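Local coordinates for protein VirX1 (Cyanophage Syn10, PDB 6QGM) that iodinates diverse substrates as a marine viral halogenase, probably using reduced flavin as the tryptophan halogenases do, at residues A141-L146 with S507-V512; N137-E142 with K499-H504; V281-I284 with R289-T292; Y75-R80 with P155-D160. All coordinates share one frame; numbering follows the deposited sequence.

Contact 1: A141-L146 with S507-V512; sequences AEHNRL and SMVEYV
R145 lays the aliphatic root of its side chain against V512, the last residue of helix 494-512. From CB outward, CB faces the carbonyl O of V512, and CG sits 3.8 Å from V512 CG1 and still nearer to that same carbonyl oxygen. The chain then bends at CG (chi2 -55°), which turns CD, NE and the guanidinium back toward the C-terminal end of helix 137-143. There NE makes a weak hydrogen bond to H143 O, 2.9 Å long, with the acceptor at the edge of the guanidinium and in its plane. V512 O lies over one face of the guanidinium, and no hydrogen bond joins the two. At the tip, NH1 is held by the carbonyls of L515 and, less strongly, K513, in the turn that follows helix 494-512.

Helix 137-143 ends here in a Schellman motif: N144 takes a positive phi (57°), as the motif requires, and R145 follows in extended geometry. One residue before N144, H143 lies across V512 at about a right angle, its CB 3.8 Å from V512 CG1. That methyl stands anti to the backbone N of V512 (chi1 154°) and touches both H143 and R145. The imidazole reaches on to the previous turn of the long helix, where H143 CE1 is 3.9 Å from V509 CG1; both valine methyls meet the ring obliquely. H143 ND1 is bonded to Y139 O one turn back, which fixes the rotation of the ring while its carbons rest on the valines.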
loop_
_atom_site.group_PDB
_atom_site.type_symbol
_atom_site.label_atom_id
_atom_site.label_comp_id
_atom_site.label_asym_id
_atom_site.label_seq_id
_atom_site.Cartn_x
_atom_site.Cartn_y
_atom_site.Cartn_z
ATOM N N ALA B 141 -26.599 25.422 7.121
ATOM C CA ALA B 141 -26.067 25.308 8.491
ATOM C C ALA B 141 -25.842 26.710 9.053
ATOM O O ALA B 141 -26.288 26.972 10.169
ATOM C CB ALA B 141 -24.799 24.504 8.484
ATOM N N GLU B 142 -25.220 27.591 8.276
ATOM C CA GLU B 142 -24.766 28.928 8.749
ATOM C C GLU B 142 -25.968 29.838 9.005
ATOM O O GLU B 142 -25.927 30.543 10.014
ATOM C CB GLU B 142 -23.778 29.563 7.767
ATOM C CG GLU B 142 -22.373 29.035 7.954
ATOM C CD GLU B 142 -21.249 29.839 7.327
ATOM O OE1 GLU B 142 -21.455 31.025 7.054
ATOM O OE2 GLU B 142 -20.148 29.276 7.142
ATOM N N HIS B 143 -26.993 29.821 8.150
ATOM C CA HIS B 143 -28.186 30.706 8.280
ATOM C C HIS B 143 -29.377 29.936 8.865
ATOM O O HIS B 143 -30.476 30.501 8.881
ATOM C CB HIS B 143 -28.478 31.368 6.929
ATOM C CG HIS B 143 -27.346 32.218 6.476
ATOM N ND1 HIS B 143 -26.262 31.706 5.810
ATOM C CD2 HIS B 143 -27.109 33.527 6.621
ATOM C CE1 HIS B 143 -25.406 32.666 5.546
ATOM N NE2 HIS B 143 -25.917 33.804 6.005
ATOM N N ASN B 144 -29.160 28.703 9.342
ATOM C CA ASN B 144 -30.170 27.897 10.082
ATOM C C ASN B 144 -31.428 27.746 9.209
ATOM O O ASN B 144 -32.555 27.955 9.709
ATOM C CB ASN B 144 -30.479 28.547 11.436
ATOM C CG ASN B 144 -31.225 27.628 12.371
ATOM O OD1 ASN B 144 -30.888 26.445 12.495
ATOM N ND2 ASN B 144 -32.240 28.176 13.022
ATOM N N ARG B 145 -31.242 27.378 7.941
ATOM C CA ARG B 145 -32.328 27.197 6.951
ATOM C C ARG B 145 -32.331 25.746 6.484
ATOM O O ARG B 145 -31.321 25.060 6.682
ATOM C CB ARG B 145 -32.156 28.158 5.771
ATOM C CG ARG B 145 -31.880 29.593 6.182
ATOM C CD ARG B 145 -32.933 30.147 7.121
ATOM N NE ARG B 145 -32.714 31.563 7.341
ATOM C CZ ARG B 145 -33.437 32.527 6.792
ATOM N NH1 ARG B 145 -34.474 32.258 6.017
ATOM N NH2 ARG B 145 -33.140 33.787 7.036
ATOM N N LEU B 146 -33.422 25.329 5.845
ATOM C CA LEU B 146 -33.554 23.966 5.284
ATOM C C LEU B 146 -34.474 23.997 4.061
ATOM O O LEU B 146 -35.368 24.872 3.991
ATOM C CB LEU B 146 -34.075 23.047 6.390
ATOM C CG LEU B 146 -33.692 21.575 6.291
ATOM C CD1 LEU B 146 -32.232 21.382 5.940
ATOM C CD2 LEU B 146 -33.994 20.866 7.601
ATOM N N SER B 507 -24.851 36.418 -3.298
ATOM C CA SER B 507 -26.179 36.087 -3.878
ATOM C C SER B 507 -26.702 34.767 -3.295
ATOM O O SER B 507 -27.933 34.596 -3.232
ATOM C CB SER B 507 -26.138 36.055 -5.372
ATOM O OG SER B 507 -25.230 35.078 -5.809
ATOM N N MET B 508 -25.811 33.869 -2.871
ATOM C CA MET B 508 -26.188 32.562 -2.272
ATOM C C MET B 508 -26.783 32.808 -0.885
ATOM O O MET B 508 -27.732 32.108 -0.527
ATOM C CB MET B 508 -24.971 31.631 -2.160
ATOM C CG MET B 508 -24.922 30.585 -3.213
ATOM S SD MET B 508 -26.185 29.369 -2.906
ATOM C CE MET B 508 -26.023 28.556 -4.488
ATOM N N VAL B 509 -26.230 33.760 -0.130
ATOM C CA VAL B 509 -26.714 34.133 1.233
ATOM C C VAL B 509 -28.106 34.742 1.086
ATOM O O VAL B 509 -28.991 34.365 1.885
ATOM C CB VAL B 509 -25.738 35.062 1.978
ATOM C CG1 VAL B 509 -24.412 34.366 2.190
ATOM C CG2 VAL B 509 -25.489 36.395 1.306
ATOM N N GLU B 510 -28.288 35.606 0.080
ATOM C CA GLU B 510 -29.580 36.283 -0.205
ATOM C C GLU B 510 -30.648 35.225 -0.517
ATOM O O GLU B 510 -31.767 35.360 0.008
ATOM C CB GLU B 510 -29.453 37.310 -1.333
ATOM C CG GLU B 510 -30.631 38.257 -1.378
ATOM C CD GLU B 510 -30.798 39.105 -2.629
ATOM O OE1 GLU B 510 -29.951 39.025 -3.555
ATOM O OE2 GLU B 510 -31.792 39.845 -2.672
ATOM N N TYR B 511 -30.329 34.212 -1.327
ATOM C CA TYR B 511 -31.294 33.153 -1.737
ATOM C C TYR B 511 -31.652 32.299 -0.513
ATOM O O TYR B 511 -32.845 31.992 -0.301
ATOM C CB TYR B 511 -30.771 32.244 -2.859
ATOM C CG TYR B 511 -31.649 31.036 -3.060
ATOM C CD1 TYR B 511 -32.942 31.180 -3.535
ATOM C CD2 TYR B 511 -31.234 29.767 -2.687
ATOM C CE1 TYR B 511 -33.784 30.092 -3.683
ATOM C CE2 TYR B 511 -32.069 28.670 -2.823
ATOM C CZ TYR B 511 -33.353 28.836 -3.303
ATOM O OH TYR B 511 -34.183 27.762 -3.408
ATOM N N VAL B 512 -30.633 31.921 0.256
ATOM C CA VAL B 512 -30.758 31.019 1.439
ATOM C C VAL B 512 -31.642 31.705 2.487
ATOM O O VAL B 512 -32.393 30.984 3.168
ATOM C CB VAL B 512 -29.373 30.606 1.969
ATOM C CG1 VAL B 512 -29.386 30.247 3.451
ATOM C CG2 VAL B 512 -28.806 29.452 1.142
#

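Contact 2: N137-E142 with K499-H504; sequences NTYLAE and KDWLKH
Y139 meets helix 494-512 through its phenol end, and all of the contact across these two segments is van der Waals in kind. The hydroxyl is the foremost atom: Y139 OH comes to 3.7 Å from W501 CZ2, on the benzene part of the indole, and to 4.3 Å from H504 CD2. W501 and H504 lie three residues apart, nearly one helical turn, so that the phenol end is pointed at the gap between their rings. It approaches both of them obliquely. The tyrosine and tryptophan side chains run past one another in opposite directions, each reaching from its own helix.

Torsions account for this reach. Y139 holds CG beside its backbone N and anti to the carbonyl carbon (chi1 -63°); with CB already facing helix 494-512, this carries the ring toward it. W501 has CG anti to its own N (chi1 -172°), bringing the indole round from a CB that does not itself face the partner helix. The backbones stay well apart, with Y139 CA and H504 CA 11.9 Å from each other, and the side chains bridge the distance.

No hydrogen bond crosses between the segments. E142 pairs instead with R132 in a salt bridge, and the amide of N137 bonds N77, F96 and D162.

Further aromatic packing continues the cluster: F104 meets W501 edge-to-face and also touches H504, while F133 of helix 129-134 lies against W501. Along helix 494-512, M508 touches the tyrosine ring and V512 packs at the root of the side chain. R132 packs on both Y139 and W501, so helices 129-134 and 494-512 both pack on Y139 of helix 137-143.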
loop_
_atom_site.group_PDB
_atom_site.type_symbol
_atom_site.label_atom_id
_atom_site.label_comp_id
_atom_site.label_asym_id
_atom_site.label_seq_id
_atom_site.Cartn_x
_atom_site.Cartn_y
_atom_site.Cartn_z
ATOM N N ASN B 137 -24.108 23.137 1.516
ATOM C CA ASN B 137 -24.803 22.684 2.744
ATOM C C ASN B 137 -24.391 23.647 3.860
ATOM O O ASN B 137 -25.245 23.980 4.686
ATOM C CB ASN B 137 -24.515 21.209 3.049
ATOM C CG ASN B 137 -25.578 20.553 3.900
ATOM O OD1 ASN B 137 -26.572 21.191 4.259
ATOM N ND2 ASN B 137 -25.385 19.282 4.221
ATOM N N THR B 138 -23.139 24.105 3.838
ATOM C CA THR B 138 -22.546 25.127 4.752
ATOM C C THR B 138 -23.498 26.316 4.956
ATOM O O THR B 138 -23.645 26.756 6.103
ATOM C CB THR B 138 -21.206 25.634 4.204
ATOM O OG1 THR B 138 -20.422 24.482 3.880
ATOM C CG2 THR B 138 -20.464 26.538 5.169
ATOM N N TYR B 139 -24.112 26.822 3.889
ATOM C CA TYR B 139 -25.011 28.008 3.921
ATOM C C TYR B 139 -26.283 27.706 4.719
ATOM O O TYR B 139 -26.728 28.595 5.471
ATOM C CB TYR B 139 -25.395 28.449 2.508
ATOM C CG TYR B 139 -24.238 28.911 1.661
ATOM C CD1 TYR B 139 -23.680 30.160 1.853
ATOM C CD2 TYR B 139 -23.727 28.125 0.647
ATOM C CE1 TYR B 139 -22.615 30.591 1.088
ATOM C CE2 TYR B 139 -22.685 28.559 -0.149
ATOM C CZ TYR B 139 -22.128 29.804 0.065
ATOM O OH TYR B 139 -21.088 30.250 -0.700
ATOM N N LEU B 140 -26.871 26.518 4.534
ATOM C CA LEU B 140 -28.072 26.062 5.288
ATOM C C LEU B 140 -27.716 26.064 6.782
ATOM O O LEU B 140 -28.464 26.657 7.587
ATOM C CB LEU B 140 -28.480 24.661 4.829
ATOM C CG LEU B 140 -28.900 24.530 3.364
ATOM C CD1 LEU B 140 -29.286 23.084 3.019
ATOM C CD2 LEU B 140 -30.036 25.502 3.028
ATOM N N ALA B 141 -26.599 25.422 7.121
ATOM C CA ALA B 141 -26.067 25.308 8.491
ATOM C C ALA B 141 -25.842 26.710 9.053
ATOM O O ALA B 141 -26.288 26.972 10.169
ATOM C CB ALA B 141 -24.799 24.504 8.484
ATOM N N GLU B 142 -25.220 27.591 8.276
ATOM C CA GLU B 142 -24.766 28.928 8.749
ATOM C C GLU B 142 -25.968 29.838 9.005
ATOM O O GLU B 142 -25.927 30.543 10.014
ATOM C CB GLU B 142 -23.778 29.563 7.767
ATOM C CG GLU B 142 -22.373 29.035 7.954
ATOM C CD GLU B 142 -21.249 29.839 7.327
ATOM O OE1 GLU B 142 -21.455 31.025 7.054
ATOM O OE2 GLU B 142 -20.148 29.276 7.142
ATOM N N LYS B 499 -13.447 37.450 -7.589
ATOM C CA LYS B 499 -14.600 38.346 -7.886
ATOM C C LYS B 499 -15.844 37.486 -8.125
ATOM O O LYS B 499 -16.863 37.773 -7.506
ATOM C CB LYS B 499 -14.271 39.245 -9.092
ATOM C CG LYS B 499 -15.389 40.093 -9.691
ATOM C CD LYS B 499 -15.337 40.172 -11.222
ATOM C CE LYS B 499 -16.356 41.130 -11.784
ATOM N NZ LYS B 499 -16.070 42.509 -11.332
ATOM N N ASP B 500 -15.753 36.460 -8.973
ATOM C CA ASP B 500 -16.898 35.591 -9.359
ATOM C C ASP B 500 -17.420 34.863 -8.123
ATOM O O ASP B 500 -18.650 34.847 -7.934
ATOM C CB ASP B 500 -16.535 34.587 -10.456
ATOM C CG ASP B 500 -16.425 35.216 -11.844
ATOM O OD1 ASP B 500 -16.810 36.403 -12.005
ATOM O OD2 ASP B 500 -15.950 34.525 -12.763
ATOM N N TRP B 501 -16.537 34.289 -7.309
ATOM C CA TRP B 501 -16.959 33.536 -6.100
ATOM C C TRP B 501 -17.578 34.503 -5.078
ATOM O O TRP B 501 -18.688 34.198 -4.602
ATOM C CB TRP B 501 -15.847 32.696 -5.462
ATOM C CG TRP B 501 -16.446 31.839 -4.384
ATOM C CD1 TRP B 501 -17.151 30.682 -4.564
ATOM C CD2 TRP B 501 -16.524 32.145 -2.978
ATOM N NE1 TRP B 501 -17.607 30.224 -3.360
ATOM C CE2 TRP B 501 -17.233 31.092 -2.369
ATOM C CE3 TRP B 501 -16.030 33.181 -2.173
ATOM C CZ2 TRP B 501 -17.465 31.052 -0.998
ATOM C CZ3 TRP B 501 -16.265 33.146 -0.817
ATOM C CH2 TRP B 501 -16.989 32.100 -0.240
ATOM N N LEU B 502 -16.913 35.616 -4.755
ATOM C CA LEU B 502 -17.429 36.606 -3.772
ATOM C C LEU B 502 -18.833 37.032 -4.202
ATOM O O LEU B 502 -19.729 37.153 -3.315
ATOM C CB LEU B 502 -16.478 37.801 -3.665
ATOM C CG LEU B 502 -15.151 37.522 -2.948
ATOM C CD1 LEU B 502 -14.254 38.749 -2.957
ATOM C CD2 LEU B 502 -15.359 37.016 -1.530
ATOM N N LYS B 503 -19.047 37.202 -5.507
ATOM C CA LYS B 503 -20.385 37.536 -6.055
ATOM C C LYS B 503 -21.322 36.366 -5.760
ATOM O O LYS B 503 -22.415 36.619 -5.227
ATOM C CB LYS B 503 -20.339 37.854 -7.558
ATOM C CG LYS B 503 -21.485 38.740 -8.018
ATOM C CD LYS B 503 -21.995 38.492 -9.425
ATOM C CE LYS B 503 -23.430 38.957 -9.598
ATOM N NZ LYS B 503 -23.753 39.118 -11.032
ATOM N N HIS B 504 -20.903 35.132 -6.066
ATOM C CA HIS B 504 -21.735 33.912 -5.896
ATOM C C HIS B 504 -22.117 33.760 -4.424
ATOM O O HIS B 504 -23.267 33.399 -4.170
ATOM C CB HIS B 504 -21.051 32.664 -6.471
ATOM C CG HIS B 504 -21.660 31.372 -6.030
ATOM N ND1 HIS B 504 -22.657 30.731 -6.694
ATOM C CD2 HIS B 504 -21.334 30.561 -5.010
ATOM C CE1 HIS B 504 -22.954 29.607 -6.066
ATOM N NE2 HIS B 504 -22.181 29.492 -5.028
#

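Contact 3: V281-I284 with R289-T292; sequences VWNI and RIGT
The indole of W282 has T292 C 3.5 Å above one face, displaced toward the rim, while G291 O approaches the ring obliquely. W282 and its partners belong to a beta hairpin, strands 279-285 and 290-296, in the middle of a mixed sheet whose next strand on the 290-296 side is 252-258. The strand directions stand at 162°, antiparallel with a slight twist.

The amide of N283 is the other flat group. It meets the CG2 methyl of I290, with N283 OD1 3.2 Å and N283 ND2 3.4 Å from I290 CG2, and shares its side of the sheet with T292, its non-hydrogen-bonded partner. With CG anti to the backbone N (chi1 -168°), the amide is carried across toward the neighbouring strand. R289, at the turn end, sends its guanidinium elsewhere, to a salt bridge with D168.

I284 and G291 form the hydrogen-bonded pair. I284 N bonds to G291 O at 2.7 Å, and G291 N returns a bond to I284 O at 2.9 Å. Alongside it, I290 CA approaches the same I284 O in a CA-H...O contact of 3.6 Å.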
loop_
_atom_site.group_PDB
_atom_site.type_symbol
_atom_site.label_atom_id
_atom_site.label_comp_id
_atom_site.label_asym_id
_atom_site.label_seq_id
_atom_site.Cartn_x
_atom_site.Cartn_y
_atom_site.Cartn_z
ATOM N N VAL B 281 -17.534 20.931 24.930
ATOM C CA VAL B 281 -18.977 20.788 25.268
ATOM C C VAL B 281 -19.766 20.625 23.965
ATOM O O VAL B 281 -19.528 21.415 23.026
ATOM C CB VAL B 281 -19.461 21.988 26.106
ATOM C CG1 VAL B 281 -20.970 22.145 26.120
ATOM C CG2 VAL B 281 -18.921 21.892 27.509
ATOM N N TRP B 282 -20.627 19.606 23.898
ATOM C CA TRP B 282 -21.563 19.380 22.761
ATOM C C TRP B 282 -22.878 20.110 23.041
ATOM O O TRP B 282 -23.240 20.234 24.228
ATOM C CB TRP B 282 -21.786 17.885 22.477
ATOM C CG TRP B 282 -22.600 17.137 23.488
ATOM C CD1 TRP B 282 -23.958 17.156 23.625
ATOM C CD2 TRP B 282 -22.106 16.201 24.461
ATOM N NE1 TRP B 282 -24.340 16.324 24.640
ATOM C CE2 TRP B 282 -23.228 15.714 25.165
ATOM C CE3 TRP B 282 -20.833 15.736 24.811
ATOM C CZ2 TRP B 282 -23.111 14.788 26.203
ATOM C CZ3 TRP B 282 -20.719 14.817 25.836
ATOM C CH2 TRP B 282 -21.842 14.358 26.525
ATOM N N ASN B 283 -23.509 20.608 21.977
ATOM C CA ASN B 283 -24.854 21.232 21.975
ATOM C C ASN B 283 -25.701 20.483 20.936
ATOM O O ASN B 283 -25.356 20.521 19.746
ATOM C CB ASN B 283 -24.763 22.739 21.726
ATOM C CG ASN B 283 -26.066 23.449 21.990
ATOM O OD1 ASN B 283 -26.216 24.082 23.034
ATOM N ND2 ASN B 283 -27.029 23.303 21.083
ATOM N N ILE B 284 -26.739 19.783 21.384
ATOM C CA ILE B 284 -27.641 18.972 20.519
ATOM C C ILE B 284 -29.061 19.510 20.662
ATOM O O ILE B 284 -29.728 19.241 21.649
ATOM C CB ILE B 284 -27.504 17.480 20.869
ATOM C CG1 ILE B 284 -26.108 16.982 20.504
ATOM C CG2 ILE B 284 -28.578 16.656 20.184
ATOM C CD1 ILE B 284 -25.801 15.608 21.034
ATOM N N ARG B 289 -36.022 20.655 23.806
ATOM C CA ARG B 289 -34.896 21.014 24.724
ATOM C C ARG B 289 -33.558 21.001 23.978
ATOM O O ARG B 289 -33.538 20.496 22.824
ATOM C CB ARG B 289 -34.823 20.000 25.863
ATOM C CG ARG B 289 -34.357 18.615 25.427
ATOM C CD ARG B 289 -35.027 17.531 26.234
ATOM N NE ARG B 289 -34.369 16.235 26.112
ATOM C CZ ARG B 289 -34.799 15.214 25.377
ATOM N NH1 ARG B 289 -35.896 15.313 24.625
ATOM N NH2 ARG B 289 -34.110 14.085 25.393
ATOM N N ILE B 290 -32.501 21.513 24.626
ATOM C CA ILE B 290 -31.082 21.342 24.200
ATOM C C ILE B 290 -30.441 20.283 25.101
ATOM O O ILE B 290 -30.531 20.444 26.330
ATOM C CB ILE B 290 -30.316 22.675 24.283
ATOM C CG1 ILE B 290 -30.996 23.788 23.484
ATOM C CG2 ILE B 290 -28.857 22.500 23.873
ATOM C CD1 ILE B 290 -30.494 25.170 23.840
ATOM N N GLY B 291 -29.846 19.243 24.519
ATOM C CA GLY B 291 -28.942 18.311 25.219
ATOM C C GLY B 291 -27.509 18.810 25.137
ATOM O O GLY B 291 -27.098 19.190 24.021
ATOM N N THR B 292 -26.782 18.832 26.258
ATOM C CA THR B 292 -25.411 19.411 26.359
ATOM C C THR B 292 -24.570 18.643 27.384
ATOM O O THR B 292 -25.126 18.254 28.423
ATOM C CB THR B 292 -25.475 20.884 26.775
ATOM O OG1 THR B 292 -26.516 21.535 26.051
ATOM C CG2 THR B 292 -24.168 21.614 26.584
#

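Contact 4: Y75-R80 with P155-D160; sequences YKNSIR and PNFNFD
Y75 offers one face of its phenol ring to the edge of F159, a T-shaped (edge-to-face) pair with centroids 5.2 Å apart and planes at 63°. The closest atom of the phenylalanine is its tip: F159 CZ lies 3.6 Å from Y75 CZ and 3.5 Å from Y75 OH, with the hydroxyl near the plane of the F159 ring, at its edge. F159 CG is anti to its backbone N (chi1 175°), which swings the ring across to the tyrosine although its CB does not face that way. The phenol oxygen is hydrogen-bonded to D64, so the polar end of this buried ring has a partner while its carbons pack. F521 of helix 518-527 lies against the F159 ring as well.

K76 ends the short strand 74-76, the edge strand of a three-stranded antiparallel sheet, and from S78 the chain enters strand 78-82 of the larger mixed sheet. N77 is the break between them, leaving extended geometry and directing its side chain at the loop that leads into helix 159-162.

The amide of N77 meets F157 with ND2 3.6 Å from F157 CE1 and 3.7 Å from F157 CZ. Amide and ring planes stand 35° apart, and ND2 comes to the ring obliquely. That same ND2 donates to OD1 of N137, and F157 in turn packs against N137 and L140 of helix 137-143.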
loop_
_atom_site.group_PDB
_atom_site.type_symbol
_atom_site.label_atom_id
_atom_site.label_comp_id
_atom_site.label_asym_id
_atom_site.label_seq_id
_atom_site.Cartn_x
_atom_site.Cartn_y
_atom_site.Cartn_z
ATOM N N TYR B 75 -33.245 18.171 12.580
ATOM C CA TYR B 75 -32.330 17.954 11.429
ATOM C C TYR B 75 -30.947 18.507 11.764
ATOM O O TYR B 75 -30.829 19.418 12.600
ATOM C CB TYR B 75 -32.892 18.589 10.150
ATOM C CG TYR B 75 -33.993 17.803 9.488
ATOM C CD1 TYR B 75 -33.735 16.557 8.936
ATOM C CD2 TYR B 75 -35.279 18.300 9.384
ATOM C CE1 TYR B 75 -34.722 15.824 8.299
ATOM C CE2 TYR B 75 -36.275 17.580 8.745
ATOM C CZ TYR B 75 -35.996 16.339 8.206
ATOM O OH TYR B 75 -36.957 15.606 7.588
ATOM N N LYS B 76 -29.941 17.952 11.094
ATOM C CA LYS B 76 -28.507 18.284 11.288
ATOM C C LYS B 76 -27.790 18.293 9.929
ATOM O O LYS B 76 -27.726 17.227 9.281
ATOM C CB LYS B 76 -27.889 17.254 12.223
ATOM C CG LYS B 76 -26.437 17.514 12.580
ATOM C CD LYS B 76 -25.717 16.252 12.987
ATOM C CE LYS B 76 -24.227 16.442 13.058
ATOM N NZ LYS B 76 -23.563 15.146 13.297
ATOM N N ASN B 77 -27.242 19.446 9.543
ATOM C CA ASN B 77 -26.627 19.665 8.209
ATOM C C ASN B 77 -25.100 19.788 8.327
ATOM O O ASN B 77 -24.433 19.712 7.280
ATOM C CB ASN B 77 -27.251 20.892 7.540
ATOM C CG ASN B 77 -28.667 20.633 7.082
ATOM O OD1 ASN B 77 -29.574 20.536 7.906
ATOM N ND2 ASN B 77 -28.859 20.485 5.779
ATOM N N SER B 78 -24.564 19.944 9.535
ATOM C CA SER B 78 -23.136 20.242 9.781
ATOM C C SER B 78 -22.771 19.968 11.243
ATOM O O SER B 78 -23.662 20.049 12.111
ATOM C CB SER B 78 -22.833 21.678 9.407
ATOM O OG SER B 78 -21.439 21.941 9.506
ATOM N N ILE B 79 -21.496 19.651 11.495
ATOM C CA ILE B 79 -20.849 19.797 12.833
ATOM C C ILE B 79 -20.138 21.149 12.840
ATOM O O ILE B 79 -19.314 21.398 11.945
ATOM C CB ILE B 79 -19.861 18.664 13.148
ATOM C CG1 ILE B 79 -20.466 17.282 12.896
ATOM C CG2 ILE B 79 -19.369 18.791 14.577
ATOM C CD1 ILE B 79 -19.502 16.143 13.140
ATOM N N ARG B 80 -20.442 21.977 13.831
ATOM C CA ARG B 80 -19.840 23.319 14.014
ATOM C C ARG B 80 -18.782 23.225 15.118
ATOM O O ARG B 80 -19.062 22.605 16.151
ATOM C CB ARG B 80 -20.946 24.317 14.352
ATOM C CG ARG B 80 -20.438 25.657 14.844
ATOM C CD ARG B 80 -21.563 26.659 14.903
ATOM N NE ARG B 80 -22.092 26.851 13.564
ATOM C CZ ARG B 80 -23.321 27.250 13.275
ATOM N NH1 ARG B 80 -24.177 27.524 14.235
ATOM N NH2 ARG B 80 -23.692 27.378 12.015
ATOM N N PRO B 155 -26.269 23.925 -4.706
ATOM C CA PRO B 155 -25.444 23.008 -5.491
ATOM C C PRO B 155 -24.934 21.806 -4.692
ATOM O O PRO B 155 -24.462 22.014 -3.596
ATOM C CB PRO B 155 -24.245 23.857 -5.919
ATOM C CG PRO B 155 -24.730 25.287 -5.827
ATOM C CD PRO B 155 -25.724 25.288 -4.684
ATOM N N ASN B 156 -25.069 20.601 -5.254
ATOM C CA ASN B 156 -24.396 19.365 -4.767
ATOM C C ASN B 156 -24.892 18.987 -3.366
ATOM O O ASN B 156 -24.135 18.346 -2.625
ATOM C CB ASN B 156 -22.868 19.516 -4.798
ATOM C CG ASN B 156 -22.261 18.995 -6.090
ATOM O OD1 ASN B 156 -21.450 19.668 -6.738
ATOM N ND2 ASN B 156 -22.669 17.800 -6.489
ATOM N N PHE B 157 -26.139 19.333 -3.035
ATOM C CA PHE B 157 -26.822 18.996 -1.761
ATOM C C PHE B 157 -28.023 18.103 -2.063
ATOM O O PHE B 157 -28.869 18.490 -2.889
ATOM C CB PHE B 157 -27.295 20.264 -1.054
ATOM C CG PHE B 157 -28.194 20.025 0.136
ATOM C CD1 PHE B 157 -27.701 19.426 1.295
ATOM C CD2 PHE B 157 -29.527 20.408 0.092
ATOM C CE1 PHE B 157 -28.534 19.205 2.388
ATOM C CE2 PHE B 157 -30.344 20.196 1.190
ATOM C CZ PHE B 157 -29.857 19.597 2.333
ATOM N N ASN B 158 -28.087 16.954 -1.387
ATOM C CA ASN B 158 -29.163 15.937 -1.526
ATOM C C ASN B 158 -29.838 15.795 -0.154
ATOM O O ASN B 158 -29.245 15.162 0.717
ATOM C CB ASN B 158 -28.574 14.645 -2.091
ATOM C CG ASN B 158 -29.506 13.447 -2.061
ATOM O OD1 ASN B 158 -30.459 13.374 -1.276
ATOM N ND2 ASN B 158 -29.213 12.496 -2.923
ATOM N N PHE B 159 -31.020 16.388 0.026
ATOM C CA PHE B 159 -31.725 16.505 1.329
ATOM C C PHE B 159 -31.706 15.155 2.070
ATOM O O PHE B 159 -31.241 15.135 3.222
ATOM C CB PHE B 159 -33.142 17.057 1.126
ATOM C CG PHE B 159 -33.943 17.077 2.403
ATOM C CD1 PHE B 159 -33.724 18.061 3.356
ATOM C CD2 PHE B 159 -34.888 16.102 2.669
ATOM C CE1 PHE B 159 -34.441 18.081 4.543
ATOM C CE2 PHE B 159 -35.588 16.113 3.860
ATOM C CZ PHE B 159 -35.367 17.104 4.793
ATOM N N ASP B 160 -32.179 14.081 1.434
ATOM C CA ASP B 160 -32.288 12.720 2.035
ATOM C C ASP B 160 -30.969 12.284 2.690
ATOM O O ASP B 160 -31.010 11.811 3.844
ATOM C CB ASP B 160 -32.697 11.663 1.006
ATOM C CG ASP B 160 -34.197 11.406 0.985
ATOM O OD1 ASP B 160 -34.966 12.387 1.202
ATOM O OD2 ASP B 160 -34.590 10.213 0.808
#

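How the contacts relate
From the N terminus, the chain first passes strands 74-76 and 78-82, then helix 137-143. Contact 4 closes the first loop when the chain returns to 75-80 at 155-160. Contacts 1 and 2 both open inside that loop, on helix 137-143, and close only at helix 494-512; each crosses contact 4, and contact 3, a local hairpin, nests within both long loops. Contacts 1 and 2 share A141 and E142. Contact 4 adjoins contact 2 through N77 and N137, and contact 1 through L146 on Y75 and M508 on P155, binding the helix pair to the sheets. Contact 3 touches none of the others, but its hairpin and strand 78-82 belong to one mixed sheet.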